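Local coordinates for protein TqaA (Penicillium aethiopicum, PDB 5DLK) that probably works as a nonribosomal peptide synthetase, whose terminal condensation-like domain, the piece described here, is thought to close the phosphopantetheine-bound peptide into a macrocycle, at residues D82-T87 with F159-C164; H234-A239 with T376-E381. One frame throughout, in Å; residues are numbered along the deposited sequence.

Interaction 1: residues D82-T87 with F159-C164; sequences DRLRET and FTLVSC
R85 and L161 mark the closest backbone approach between 82-87 and 159-164, with CA atoms 8.5 Å apart. The first segment is part of helix 81-94. The second is almost all strand 158-163. This is a helix packed on a mixed beta sheet, as in the CoA-dependent acyltransferase fold shared by condensation domains. The gap is filled by side chains, not bridged by backbone bonds.

L161 carries most of the contact. It points toward the helix with CG anti to the backbone N (chi1 -166°). Its CD1 meets CD2 of L84 at 3.7 Å, and the two leucines cross at a slant. L84 in turn rests on L401, and L161 also touches M81, V121 and V170. The pair is therefore buried in a wider apolar layer.

The other branch of L161 comes near the aliphatic part of R85, with CD2 4.3 Å from R85 CG. Beyond CG the arginine chain is extended and carries the charge past the leucine. R85 NH1 forms a salt bridge of 2.6 Å to OD1 of D82, which sits at the guanidinium edge. R85 NE pairs with E123 on strand 122-125. Two carboxylates thus probably help to fix the rotation of the guanidinium.

Within the helix, T87 OG1 donates to R83 O, one turn back, at 2.6 Å, tilted 34° from the carbonyl plane. T87 N reaches the same oxygen from the opposite face.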
# COMPACT_ATOMS: atom_id res chain seq x y z
N ASP A 82 25.55 -1.28 -19.12
CA ASP A 82 24.69 -2.02 -20.06
C ASP A 82 23.85 -3.08 -19.34
O ASP A 82 22.69 -3.27 -19.66
CB ASP A 82 25.52 -2.68 -21.16
CG ASP A 82 25.83 -1.73 -22.30
OD1 ASP A 82 25.25 -0.62 -22.32
OD2 ASP A 82 26.65 -2.10 -23.18
N ARG A 83 24.45 -3.75 -18.37
CA ARG A 83 23.74 -4.78 -17.62
C ARG A 83 22.66 -4.15 -16.75
O ARG A 83 21.57 -4.71 -16.60
CB ARG A 83 24.71 -5.59 -16.76
CG ARG A 83 24.08 -6.82 -16.11
CD ARG A 83 24.83 -8.07 -16.49
NE ARG A 83 26.23 -7.98 -16.11
CZ ARG A 83 27.16 -8.87 -16.46
NH1 ARG A 83 26.83 -9.91 -17.20
NH2 ARG A 83 28.42 -8.70 -16.06
N LEU A 84 22.96 -3.00 -16.18
CA LEU A 84 21.98 -2.23 -15.43
C LEU A 84 20.77 -1.92 -16.31
O LEU A 84 19.63 -2.16 -15.92
CB LEU A 84 22.61 -0.94 -14.90
CG LEU A 84 22.11 -0.38 -13.58
CD1 LEU A 84 22.21 -1.42 -12.45
CD2 LEU A 84 22.89 0.87 -13.25
N ARG A 85 21.03 -1.41 -17.52
CA ARG A 85 19.97 -1.08 -18.47
C ARG A 85 19.10 -2.28 -18.84
O ARG A 85 17.88 -2.18 -18.85
CB ARG A 85 20.56 -0.49 -19.75
CG ARG A 85 21.09 0.91 -19.63
CD ARG A 85 21.64 1.41 -20.96
NE ARG A 85 22.46 2.59 -20.73
CZ ARG A 85 23.78 2.60 -20.71
NH1 ARG A 85 24.47 1.49 -20.98
NH2 ARG A 85 24.43 3.73 -20.46
N GLU A 86 19.73 -3.40 -19.16
CA GLU A 86 18.99 -4.59 -19.58
C GLU A 86 18.23 -5.23 -18.42
O GLU A 86 17.25 -5.95 -18.64
CB GLU A 86 19.93 -5.62 -20.20
CG GLU A 86 20.71 -5.10 -21.39
CD GLU A 86 22.01 -5.86 -21.61
OE1 GLU A 86 22.14 -7.00 -21.11
OE2 GLU A 86 22.91 -5.31 -22.28
N THR A 87 18.68 -4.99 -17.20
CA THR A 87 18.00 -5.53 -16.03
C THR A 87 16.63 -4.85 -15.84
O THR A 87 15.65 -5.51 -15.48
CB THR A 87 18.87 -5.37 -14.77
OG1 THR A 87 20.09 -6.09 -14.95
CG2 THR A 87 18.14 -5.89 -13.53
N PHE A 159 12.18 4.19 -15.65
CA PHE A 159 13.50 4.16 -15.03
C PHE A 159 14.35 5.33 -15.49
O PHE A 159 14.24 5.76 -16.64
CB PHE A 159 14.24 2.86 -15.37
CG PHE A 159 13.52 1.62 -14.96
CD1 PHE A 159 12.52 1.08 -15.74
CD2 PHE A 159 13.87 0.98 -13.78
CE1 PHE A 159 11.85 -0.10 -15.35
CE2 PHE A 159 13.21 -0.19 -13.37
CZ PHE A 159 12.20 -0.72 -14.16
N THR A 160 15.18 5.82 -14.58
CA THR A 160 16.09 6.93 -14.85
C THR A 160 17.47 6.53 -14.38
O THR A 160 17.62 5.91 -13.34
CB THR A 160 15.65 8.24 -14.15
OG1 THR A 160 14.32 8.60 -14.55
CG2 THR A 160 16.58 9.39 -14.52
N LEU A 161 18.49 6.89 -15.15
CA LEU A 161 19.86 6.56 -14.80
C LEU A 161 20.69 7.83 -14.95
O LEU A 161 20.81 8.35 -16.06
CB LEU A 161 20.39 5.45 -15.71
CG LEU A 161 21.68 4.73 -15.34
CD1 LEU A 161 21.58 4.22 -13.92
CD2 LEU A 161 21.89 3.57 -16.31
N VAL A 162 21.20 8.34 -13.84
CA VAL A 162 21.91 9.63 -13.84
C VAL A 162 23.36 9.40 -13.44
O VAL A 162 23.63 8.92 -12.35
CB VAL A 162 21.22 10.65 -12.90
CG1 VAL A 162 21.96 11.97 -12.90
CG2 VAL A 162 19.78 10.87 -13.32
N SER A 163 24.29 9.76 -14.33
CA SER A 163 25.69 9.38 -14.16
C SER A 163 26.65 10.56 -14.07
O SER A 163 26.50 11.55 -14.78
CB SER A 163 26.15 8.51 -15.35
OG SER A 163 25.39 7.32 -15.43
N CYS A 164 27.64 10.44 -13.19
CA CYS A 164 28.82 11.30 -13.24
C CYS A 164 29.74 10.83 -14.36
O CYS A 164 29.75 9.64 -14.68
CB CYS A 164 29.57 11.27 -11.91
SG CYS A 164 28.64 11.88 -10.50

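Interaction 2: residues H234-A239 with T376-E381; sequences HYLDGA and TNWPAE
L236 meets both T376 and W378, and its side chain can be followed outward. CB heads toward 376-381. CG lies anti to the carbonyl carbon (chi1 -68°), at the edge of the Y235 ring and in its plane. From CG the two methyls part. CD1 touches CG2 of T376 at 3.6 Å, the two side chains crossing at an angle. CD2 comes within 4.4 Å of W378 CH2, at the far end of the indole.

A239 meets the same indole further along its rim. Its O lies 3.6 Å from W378 CZ2, at the edge and near the ring plane. Its CB stands 4.2 Å from CZ2.

The first segment is the end of helix 227-235 running into a type II beta turn, L236 to A239, with G238 at positive phi. The second is the loop leaving helix 368-375. The contact thus joins two helix exits in the condensation domain. Strand 329-336 lies alongside: P332 touches L236, and R334 NH1 bonds to D237 O.

T376 turns its hydroxyl back on its own loop. Its OG1 sits between the backbone N and the carbonyl carbon (chi1 79°). There it accepts from W378 N at 2.9 Å, with an N-H...O angle of 152°, forming an ST turn. The hydroxyl also bonds to F372 O. A valine here would probably leave W378 N and F372 O without this partner and let the loop shift. T376 CB lies 3.9 Å above one face of the indole, toward its rim.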
# COMPACT_ATOMS: atom_id res chain seq x y z
N HIS A 234 -22.50 -11.23 9.37
CA HIS A 234 -22.54 -11.67 10.77
C HIS A 234 -21.64 -10.76 11.63
O HIS A 234 -22.01 -10.32 12.72
CB HIS A 234 -22.08 -13.12 10.85
CG HIS A 234 -22.20 -13.73 12.21
ND1 HIS A 234 -23.40 -14.18 12.72
CD2 HIS A 234 -21.26 -14.01 13.15
CE1 HIS A 234 -23.20 -14.69 13.92
NE2 HIS A 234 -21.91 -14.59 14.21
N TYR A 235 -20.45 -10.50 11.11
CA TYR A 235 -19.44 -9.72 11.82
C TYR A 235 -19.92 -8.30 12.11
O TYR A 235 -19.63 -7.73 13.18
CB TYR A 235 -18.15 -9.69 10.98
CG TYR A 235 -16.97 -8.97 11.56
CD1 TYR A 235 -16.04 -9.64 12.35
CD2 TYR A 235 -16.75 -7.62 11.27
CE1 TYR A 235 -14.92 -8.99 12.85
CE2 TYR A 235 -15.64 -6.95 11.78
CZ TYR A 235 -14.73 -7.64 12.57
OH TYR A 235 -13.63 -6.99 13.09
N LEU A 236 -20.64 -7.72 11.14
CA LEU A 236 -21.07 -6.34 11.22
C LEU A 236 -22.51 -6.19 11.72
O LEU A 236 -23.03 -5.09 11.81
CB LEU A 236 -20.93 -5.65 9.85
CG LEU A 236 -19.49 -5.45 9.37
CD1 LEU A 236 -19.48 -4.94 7.92
CD2 LEU A 236 -18.70 -4.48 10.30
N ASP A 237 -23.13 -7.31 12.06
CA ASP A 237 -24.53 -7.27 12.47
C ASP A 237 -24.73 -6.41 13.72
O ASP A 237 -24.11 -6.65 14.76
CB ASP A 237 -25.02 -8.69 12.74
CG ASP A 237 -26.44 -8.72 13.23
OD1 ASP A 237 -27.31 -8.16 12.54
OD2 ASP A 237 -26.68 -9.29 14.31
N GLY A 238 -25.59 -5.40 13.59
CA GLY A 238 -25.86 -4.47 14.67
C GLY A 238 -24.84 -3.34 14.81
O GLY A 238 -24.99 -2.48 15.69
N ALA A 239 -23.81 -3.32 13.97
CA ALA A 239 -22.80 -2.27 14.11
C ALA A 239 -23.30 -0.93 13.58
O ALA A 239 -24.08 -0.89 12.63
CB ALA A 239 -21.50 -2.67 13.38
N THR A 376 -24.28 -5.48 4.43
CA THR A 376 -24.85 -4.45 5.30
C THR A 376 -25.97 -3.71 4.57
O THR A 376 -26.21 -3.95 3.38
CB THR A 376 -23.81 -3.39 5.75
OG1 THR A 376 -23.59 -2.45 4.69
CG2 THR A 376 -22.49 -4.03 6.11
N ASN A 377 -26.60 -2.79 5.30
CA ASN A 377 -27.54 -1.81 4.76
C ASN A 377 -26.90 -0.47 4.49
O ASN A 377 -27.60 0.50 4.19
CB ASN A 377 -28.70 -1.58 5.74
CG ASN A 377 -29.60 -2.77 5.85
OD1 ASN A 377 -29.74 -3.54 4.91
ND2 ASN A 377 -30.21 -2.94 7.02
N TRP A 378 -25.59 -0.38 4.66
CA TRP A 378 -24.88 0.89 4.48
C TRP A 378 -24.69 1.18 2.99
O TRP A 378 -24.54 0.26 2.19
CB TRP A 378 -23.52 0.85 5.19
CG TRP A 378 -23.53 0.38 6.63
CD1 TRP A 378 -24.63 0.14 7.42
CD2 TRP A 378 -22.38 0.08 7.44
NE1 TRP A 378 -24.22 -0.28 8.67
CE2 TRP A 378 -22.85 -0.32 8.71
CE3 TRP A 378 -21.00 0.11 7.21
CZ2 TRP A 378 -21.99 -0.68 9.74
CZ3 TRP A 378 -20.15 -0.24 8.25
CH2 TRP A 378 -20.65 -0.64 9.49
N PRO A 379 -24.69 2.47 2.61
CA PRO A 379 -24.39 2.81 1.21
C PRO A 379 -23.10 2.15 0.76
O PRO A 379 -22.14 2.11 1.53
CB PRO A 379 -24.25 4.33 1.23
CG PRO A 379 -25.06 4.77 2.40
CD PRO A 379 -24.95 3.66 3.43
N ALA A 380 -23.08 1.59 -0.45
CA ALA A 380 -21.91 0.86 -0.93
C ALA A 380 -20.64 1.73 -0.96
O ALA A 380 -19.53 1.23 -0.74
CB ALA A 380 -22.18 0.27 -2.32
N GLU A 381 -20.82 3.02 -1.22
CA GLU A 381 -19.68 3.93 -1.37
C GLU A 381 -19.30 4.61 -0.06
O GLU A 381 -18.55 5.58 -0.05
CB GLU A 381 -19.99 4.98 -2.43
CG GLU A 381 -20.18 4.38 -3.83
CD GLU A 381 -18.99 3.52 -4.26
OE1 GLU A 381 -17.85 4.02 -4.24
OE2 GLU A 381 -19.19 2.35 -4.62

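Interaction 1 closes before interaction 2 opens along the chain. Their centres are 51 Å apart, on opposite sides of the chain's centre. Their nearest atoms are about 32 Å apart, and they do not touch. All four segments belong to one condensation domain, but they share no helix or sheet. Interaction 1 lies on the five-stranded sheet that holds strand 158-163. Interaction 2 lies beside strand 329-336, an outermost strand of the six-stranded sheet. This fits the two-lobed build of condensation domains, with one contact in each lobe. Both lie away from the phosphopantetheine-binding residues, such as G183 and N311, so each is local packing within its lobe.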